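PDB 7MIQ: glutathione S-transferase from Vibrio parahaemolyticus, which probably catalyses the conjugation of reduced glutathione to electrophilic substrates, working as a dimer of the Gtt2 class. Local coordinates for residues A[167-170]-A[171-175]; A[100-104]-A[105-109]. All coordinates share one frame; numbering follows the deposited sequence. Where two conformers were deposited one is given.

Interaction 1 (A[167-170]-A[171-175]); sequences GYIF and IGFAV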
ATOM      1  N   GLY A 167      12.684  -1.336   1.748  1.00 12.71           N
ATOM      2  CA  GLY A 167      13.445  -2.463   1.228  1.00 12.90           C
ATOM      3  C   GLY A 167      14.442  -3.004   2.235  1.00 13.72           C
ATOM      4  O   GLY A 167      14.634  -4.219   2.348  1.00 14.31           O
ATOM      5  N   TYR A 168      15.094  -2.106   2.978  1.00 12.89           N
ATOM      6  CA  TYR A 168      16.037  -2.515   4.016  1.00 13.42           C
ATOM      7  C   TYR A 168      15.354  -3.376   5.072  1.00 14.45           C
ATOM      8  O   TYR A 168      15.876  -4.431   5.455  1.00 14.26           O
ATOM      9  CB  TYR A 168      16.675  -1.265   4.630  1.00 12.87           C
ATOM     10  CG  TYR A 168      17.448  -1.443   5.923  1.00 13.34           C
ATOM     11  CD1 TYR A 168      18.804  -1.754   5.914  1.00 16.37           C
ATOM     12  CD2 TYR A 168      16.830  -1.244   7.153  1.00 15.56           C
ATOM     13  CE1 TYR A 168      19.516  -1.891   7.105  1.00 16.77           C
ATOM     14  CE2 TYR A 168      17.528  -1.378   8.338  1.00 19.02           C
ATOM     15  CZ  TYR A 168      18.868  -1.699   8.311  1.00 21.63           C
ATOM     16  OH  TYR A 168      19.550  -1.822   9.500  1.00 19.44           O
ATOM     17  N   ILE A 169      14.170  -2.960   5.532  1.00 13.37           N
ATOM     18  CA  ILE A 169      13.421  -3.762   6.497  1.00 15.30           C
ATOM     19  C   ILE A 169      13.037  -5.107   5.890  1.00 17.48           C
ATOM     20  O   ILE A 169      13.118  -6.150   6.554  1.00 14.96           O
ATOM     21  CB  ILE A 169      12.183  -2.988   6.995  1.00 15.47           C
ATOM     22  CG1 ILE A 169      12.603  -1.733   7.766  1.00 12.69           C
ATOM     23  CG2 ILE A 169      11.296  -3.881   7.863  1.00 15.54           C
ATOM     24  CD1 ILE A 169      13.408  -2.024   9.016  1.00 14.86           C
ATOM     25  N   PHE A 170      12.620  -5.108   4.619  1.00 19.52           N
ATOM     26  CA  PHE A 170      12.250  -6.354   3.947  1.00 14.84           C
ATOM     27  C   PHE A 170      13.431  -7.315   3.875  1.00 16.54           C
ATOM     28  O   PHE A 170      13.310  -8.494   4.230  1.00 16.73           O
ATOM     29  CB  PHE A 170      11.700  -6.049   2.546  1.00 16.26           C
ATOM     30  CG  PHE A 170      11.764  -7.217   1.589  1.00 16.55           C
ATOM     31  CD1 PHE A 170      11.147  -8.423   1.886  1.00 17.63           C
ATOM     32  CD2 PHE A 170      12.433  -7.098   0.378  1.00 20.32           C
ATOM     33  CE1 PHE A 170      11.209  -9.493   1.000  1.00 17.71           C
ATOM     34  CE2 PHE A 170      12.499  -8.158  -0.511  1.00 17.47           C
ATOM     35  CZ  PHE A 170      11.885  -9.358  -0.200  1.00 17.32           C
ATOM     36  N   ILE A 171      14.588  -6.830   3.417  1.00 16.60           N
ATOM     37  CA  ILE A 171      15.754  -7.704   3.322  1.00 16.48           C
ATOM     38  C   ILE A 171      16.217  -8.135   4.712  1.00 15.85           C
ATOM     39  O   ILE A 171      16.672  -9.272   4.894  1.00 17.91           O
ATOM     40  CB  ILE A 171      16.875  -7.014   2.518  1.00 16.16           C
ATOM     41  CG1 ILE A 171      16.471  -6.867   1.044  1.00 14.52           C
ATOM     42  CG2 ILE A 171      18.194  -7.778   2.635  1.00 15.53           C
ATOM     43  CD1 ILE A 171      16.045  -8.174   0.374  1.00 16.28           C
ATOM     44  N   GLY A 172      16.091  -7.258   5.712  1.00 17.96           N
ATOM     45  CA  GLY A 172      16.350  -7.675   7.083  1.00 17.06           C
ATOM     46  C   GLY A 172      15.471  -8.835   7.513  1.00 23.89           C
ATOM     47  O   GLY A 172      15.943  -9.782   8.151  1.00 22.74           O
ATOM     48  N   PHE A 173      14.181  -8.775   7.171  1.00 22.53           N
ATOM     49  CA  PHE A 173      13.285  -9.902   7.408  1.00 17.98           C
ATOM     50  C   PHE A 173      13.822 -11.171   6.758  1.00 21.67           C
ATOM     51  O   PHE A 173      13.928 -12.220   7.405  1.00 17.57           O
ATOM     52  CB  PHE A 173      11.889  -9.590   6.860  1.00 20.46           C
ATOM     53  CG  PHE A 173      10.876  -9.232   7.909  1.00 23.21           C
ATOM     54  CD1 PHE A 173      10.402 -10.187   8.789  1.00 30.99           C
ATOM     55  CD2 PHE A 173      10.366  -7.945   7.984  1.00 30.12           C
ATOM     56  CE1 PHE A 173       9.460  -9.861   9.745  1.00 30.32           C
ATOM     57  CE2 PHE A 173       9.422  -7.612   8.941  1.00 34.93           C
ATOM     58  CZ  PHE A 173       8.970  -8.575   9.822  1.00 31.01           C
ATOM     59  N   ALA A 174      14.166 -11.087   5.471  1.00 14.93           N
ATOM     60  CA  ALA A 174      14.550 -12.277   4.717  1.00 17.71           C
ATOM     61  C   ALA A 174      15.806 -12.925   5.290  1.00 17.76           C
ATOM     62  O   ALA A 174      15.865 -14.150   5.446  1.00 20.45           O
ATOM     63  CB  ALA A 174      14.762 -11.912   3.247  1.00 16.50           C
ATOM     64  N   VAL A 175      16.818 -12.119   5.609  1.00 17.38           N
ATOM     65  CA  VAL A 175      18.098 -12.659   6.056  1.00 19.39           C
ATOM     66  C   VAL A 175      18.049 -13.040   7.533  1.00 21.42           C
ATOM     67  O   VAL A 175      18.399 -14.164   7.910  1.00 22.35           O
ATOM     68  CB  VAL A 175      19.230 -11.653   5.775  1.00 20.87           C
ATOM     69  CG1 VAL A 175      20.537 -12.145   6.383  1.00 21.12           C
ATOM     70  CG2 VAL A 175      19.386 -11.427   4.270  1.00 18.40           C
TER

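Interaction 2 (A[100-104]-A[105-109]); sequences VVEFQ and GLYAA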
ATOM      1  N   VAL A 100       5.181  -2.296  -4.847  1.00 15.41           N
ATOM      2  CA  VAL A 100       5.754  -3.569  -5.286  1.00 14.78           C
ATOM      3  C   VAL A 100       6.561  -4.203  -4.159  1.00 17.60           C
ATOM      4  O   VAL A 100       6.384  -5.384  -3.832  1.00 19.25           O
ATOM      5  CB  VAL A 100       6.607  -3.364  -6.551  1.00 17.78           C
ATOM      6  CG1 VAL A 100       7.428  -4.603  -6.842  1.00 16.05           C
ATOM      7  CG2 VAL A 100       5.718  -3.025  -7.741  1.00 16.72           C
ATOM      8  N   VAL A 101       7.449  -3.422  -3.532  1.00 14.59           N
ATOM      9  CA  VAL A 101       8.262  -3.959  -2.439  1.00 15.32           C
ATOM     10  C   VAL A 101       7.382  -4.373  -1.259  1.00 18.66           C
ATOM     11  O   VAL A 101       7.622  -5.406  -0.621  1.00 20.63           O
ATOM     12  CB  VAL A 101       9.340  -2.938  -2.017  1.00 19.12           C
ATOM     13  CG1 VAL A 101      10.012  -3.368  -0.720  1.00 18.31           C
ATOM     14  CG2 VAL A 101      10.385  -2.765  -3.121  1.00 16.53           C
ATOM     15  N   GLU A 102       6.358  -3.579  -0.945  0.67 19.36           N
ATOM     16  CA  GLU A 102       5.488  -3.877   0.222  0.67 21.74           C
ATOM     17  C   GLU A 102       4.660  -5.145  -0.036  0.67 25.19           C
ATOM     18  O   GLU A 102       4.794  -6.072   0.748  0.67 26.90           O
ATOM     19  CB  GLU A 102       4.601  -2.693   0.583  0.67 22.63           C
ATOM     20  CG  GLU A 102       5.321  -1.622   1.365  0.67 24.76           C
ATOM     21  CD  GLU A 102       4.449  -0.411   1.624  0.67 25.29           C
ATOM     22  OE1 GLU A 102       3.850   0.107   0.662  0.67 20.57           O
ATOM     23  OE2 GLU A 102       4.370  -0.002   2.779  0.67 22.38           O
ATOM     24  N   PHE A 103       3.874  -5.209  -1.114  1.00 21.72           N
ATOM     25  CA  PHE A 103       3.071  -6.408  -1.380  1.00 33.31           C
ATOM     26  C   PHE A 103       3.944  -7.628  -1.652  1.00 32.02           C
ATOM     27  O   PHE A 103       3.849  -8.645  -0.957  1.00 33.87           O
ATOM     28  CB  PHE A 103       2.129  -6.199  -2.565  1.00 30.03           C
ATOM     29  CG  PHE A 103       1.069  -7.258  -2.683  1.00 69.77           C
ATOM     30  CD1 PHE A 103      -0.018  -7.263  -1.822  1.00 56.44           C
ATOM     31  CD2 PHE A 103       1.160  -8.249  -3.646  1.00 59.52           C
ATOM     32  CE1 PHE A 103      -0.995  -8.234  -1.922  1.00 61.74           C
ATOM     33  CE2 PHE A 103       0.185  -9.225  -3.752  1.00 61.71           C
ATOM     34  CZ  PHE A 103      -0.894  -9.218  -2.888  1.00 65.81           C
ATOM     35  N   GLN A 104       4.776  -7.558  -2.692  1.00 25.11           N
ATOM     36  CA  GLN A 104       5.495  -8.742  -3.143  1.00 25.63           C
ATOM     37  C   GLN A 104       6.662  -9.107  -2.235  1.00 25.27           C
ATOM     38  O   GLN A 104       7.152 -10.238  -2.306  1.00 26.59           O
ATOM     39  CB  GLN A 104       5.984  -8.540  -4.581  1.00 26.10           C
ATOM     40  CG  GLN A 104       4.859  -8.190  -5.553  1.00 31.20           C
ATOM     41  CD  GLN A 104       5.349  -7.914  -6.963  1.00 36.35           C
ATOM     42  OE1 GLN A 104       6.303  -8.533  -7.431  1.00 37.85           O
ATOM     43  NE2 GLN A 104       4.693  -6.977  -7.647  1.00 26.84           N
ATOM     44  N   GLY A 105       7.109  -8.191  -1.380  1.00 22.25           N
ATOM     45  CA  GLY A 105       8.237  -8.478  -0.518  1.00 20.16           C
ATOM     46  C   GLY A 105       7.927  -8.431   0.965  1.00 24.57           C
ATOM     47  O   GLY A 105       7.865  -9.476   1.622  1.00 23.33           O
ATOM     48  N   LEU A 106       7.724  -7.222   1.499  1.00 21.04           N
ATOM     49  CA  LEU A 106       7.604  -7.043   2.944  1.00 21.16           C
ATOM     50  C   LEU A 106       6.424  -7.822   3.509  1.00 24.35           C
ATOM     51  O   LEU A 106       6.571  -8.571   4.481  1.00 25.55           O
ATOM     52  CB  LEU A 106       7.469  -5.557   3.279  1.00 20.75           C
ATOM     53  CG  LEU A 106       7.421  -5.233   4.772  1.00 21.65           C
ATOM     54  CD1 LEU A 106       8.675  -5.745   5.475  1.00 24.95           C
ATOM     55  CD2 LEU A 106       7.258  -3.736   4.987  1.00 23.26           C
ATOM     56  N   TYR A 107       5.237  -7.642   2.923  1.00 20.61           N
ATOM     57  CA  TYR A 107       4.048  -8.314   3.439  1.00 25.06           C
ATOM     58  C   TYR A 107       4.214  -9.829   3.412  1.00 22.83           C
ATOM     59  O   TYR A 107       3.841 -10.521   4.368  1.00 25.44           O
ATOM     60  CB  TYR A 107       2.819  -7.898   2.629  1.00 35.83           C
ATOM     61  CG  TYR A 107       2.392  -6.451   2.768  1.00 57.43           C
ATOM     62  CD1 TYR A 107       2.829  -5.664   3.829  1.00 55.07           C
ATOM     63  CD2 TYR A 107       1.534  -5.875   1.835  1.00 61.61           C
ATOM     64  CE1 TYR A 107       2.427  -4.340   3.951  1.00 51.79           C
ATOM     65  CE2 TYR A 107       1.129  -4.557   1.947  1.00 49.25           C
ATOM     66  CZ  TYR A 107       1.577  -3.794   3.006  1.00 67.11           C
ATOM     67  OH  TYR A 107       1.169  -2.482   3.114  1.00 61.62           O
ATOM     68  N   ALA A 108       4.771 -10.366   2.323  1.00 21.56           N
ATOM     69  CA  ALA A 108       5.016 -11.802   2.249  1.00 23.45           C
ATOM     70  C   ALA A 108       6.041 -12.252   3.284  1.00 30.76           C
ATOM     71  O   ALA A 108       5.935 -13.363   3.816  1.00 27.95           O
ATOM     72  CB  ALA A 108       5.474 -12.185   0.842  1.00 29.43           C
ATOM     73  N   ALA A 109       7.033 -11.408   3.584  1.00 23.03           N
ATOM     74  CA  ALA A 109       8.021 -11.764   4.597  1.00 23.96           C
ATOM     75  C   ALA A 109       7.404 -11.778   5.989  1.00 32.26           C
ATOM     76  O   ALA A 109       7.705 -12.663   6.798  1.00 29.32           O
ATOM     77  CB  ALA A 109       9.204 -10.797   4.544  1.00 23.64           C
TER
HETATM   78  O   HOH W   1       1.296  -0.992   0.029  1.00 31.77           O

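Interaction 1 (A[167-170]-A[171-175])
The F170 ring meets the end of I171 obliquely, its CE2 lying 3.7 Å from I171 CD1, while the F173 ring reaches back one helical turn to I169. F170 places CG anti to its own backbone N (chi1 159°), which swings the ring beside the following peptide and brings CD2 and CE2 against the isoleucine. The contact of F173 is looser: its CD2 stands 4.2 Å from I169 CG2, and the ring lies obliquely to the carbonyl oxygens of I169 and F170 and meets the rings of F110 and F211. Beneath these side chains, alpha-helical i to i+4 bonding runs from G167 to A174, and the helix widens at 173-175. I171 N donates to G167 O at 2.8 Å, and three more such bonds follow in order, ending with A174 N to F170 O at 3.0 Å. Each backbone carbonyl of 167-170 thus has a partner. Helix 162-177 packs against several others of the all-helical C-terminal domain: F170 on V138, L142 and L145 of helix 127-151, F173 on L106 and A109 of helix 88-114, and I171 on F183 of helix 182-185. Across the domain boundary, I169 touches P10 and R14 of helix 10-22 in the thioredoxin-like domain.

Interaction 2 (A[100-104]-A[105-109])
Y107 N donates to E102 O at 2.7 Å in a nearly straight bond (172°), and L106 N reaches V101 O at 2.8 Å. Both span five residues, the i to i+5 pattern of a pi-type turn. V101 O also receives a weak, bent bond from G105 N, so two successive amides converge on one carbonyl where the helix widens. At the side-chain level, E102 OE1 accepts from a water at 2.9 Å, and the same water is weakly hydrogen-bonded to Y107 OH. Salt bridges also join E102 OE2 to R14 of the same chain and R99 of the second subunit. These carboxylate bonds belong to one of two conformers and are therefore doubtful. Y107 turns its ring back over the preceding turn, with CG beside its own backbone N (chi1 -67°), so that E102 O lies over one face and E102 CB makes a CH-pi contact 4.2 Å from the ring centroid. Alongside, Y107 CD2 approaches F103 CD1 at 4.2 Å, and the Y107 ring meets F103 of the second subunit edge-to-face. The contact therefore mixes carboxylate, water and aromatic rings at the dimer interface. In that conformer two arginines, one from each chain, would probably stabilise a negative charge on E102, while the widened turn is consistent with E102 O and CB lying against the face of the Y107 ring.

How the interactions relate
Interactions 1 and 2 lie on different helices of the C-terminal domain, 162-177 and 88-114, with centres about 10 Å apart, and they touch directly: F170 CD1 comes 3.3 Å from G105 C, and F173 CB lies 3.7 Å from A109 CB. Interaction 1 is a buried contact of aliphatic and aromatic side chains; its four bonds between segments are alpha-type, with widening only at 173-175. In interaction 2 the bonds between segments are themselves mostly i to i+5. Helix 88-114 serves both the core, through L106 and A109, and the subunit interface, where charge, water and rings gather; F103 is exposed there, and Q104 and Y107 partly so.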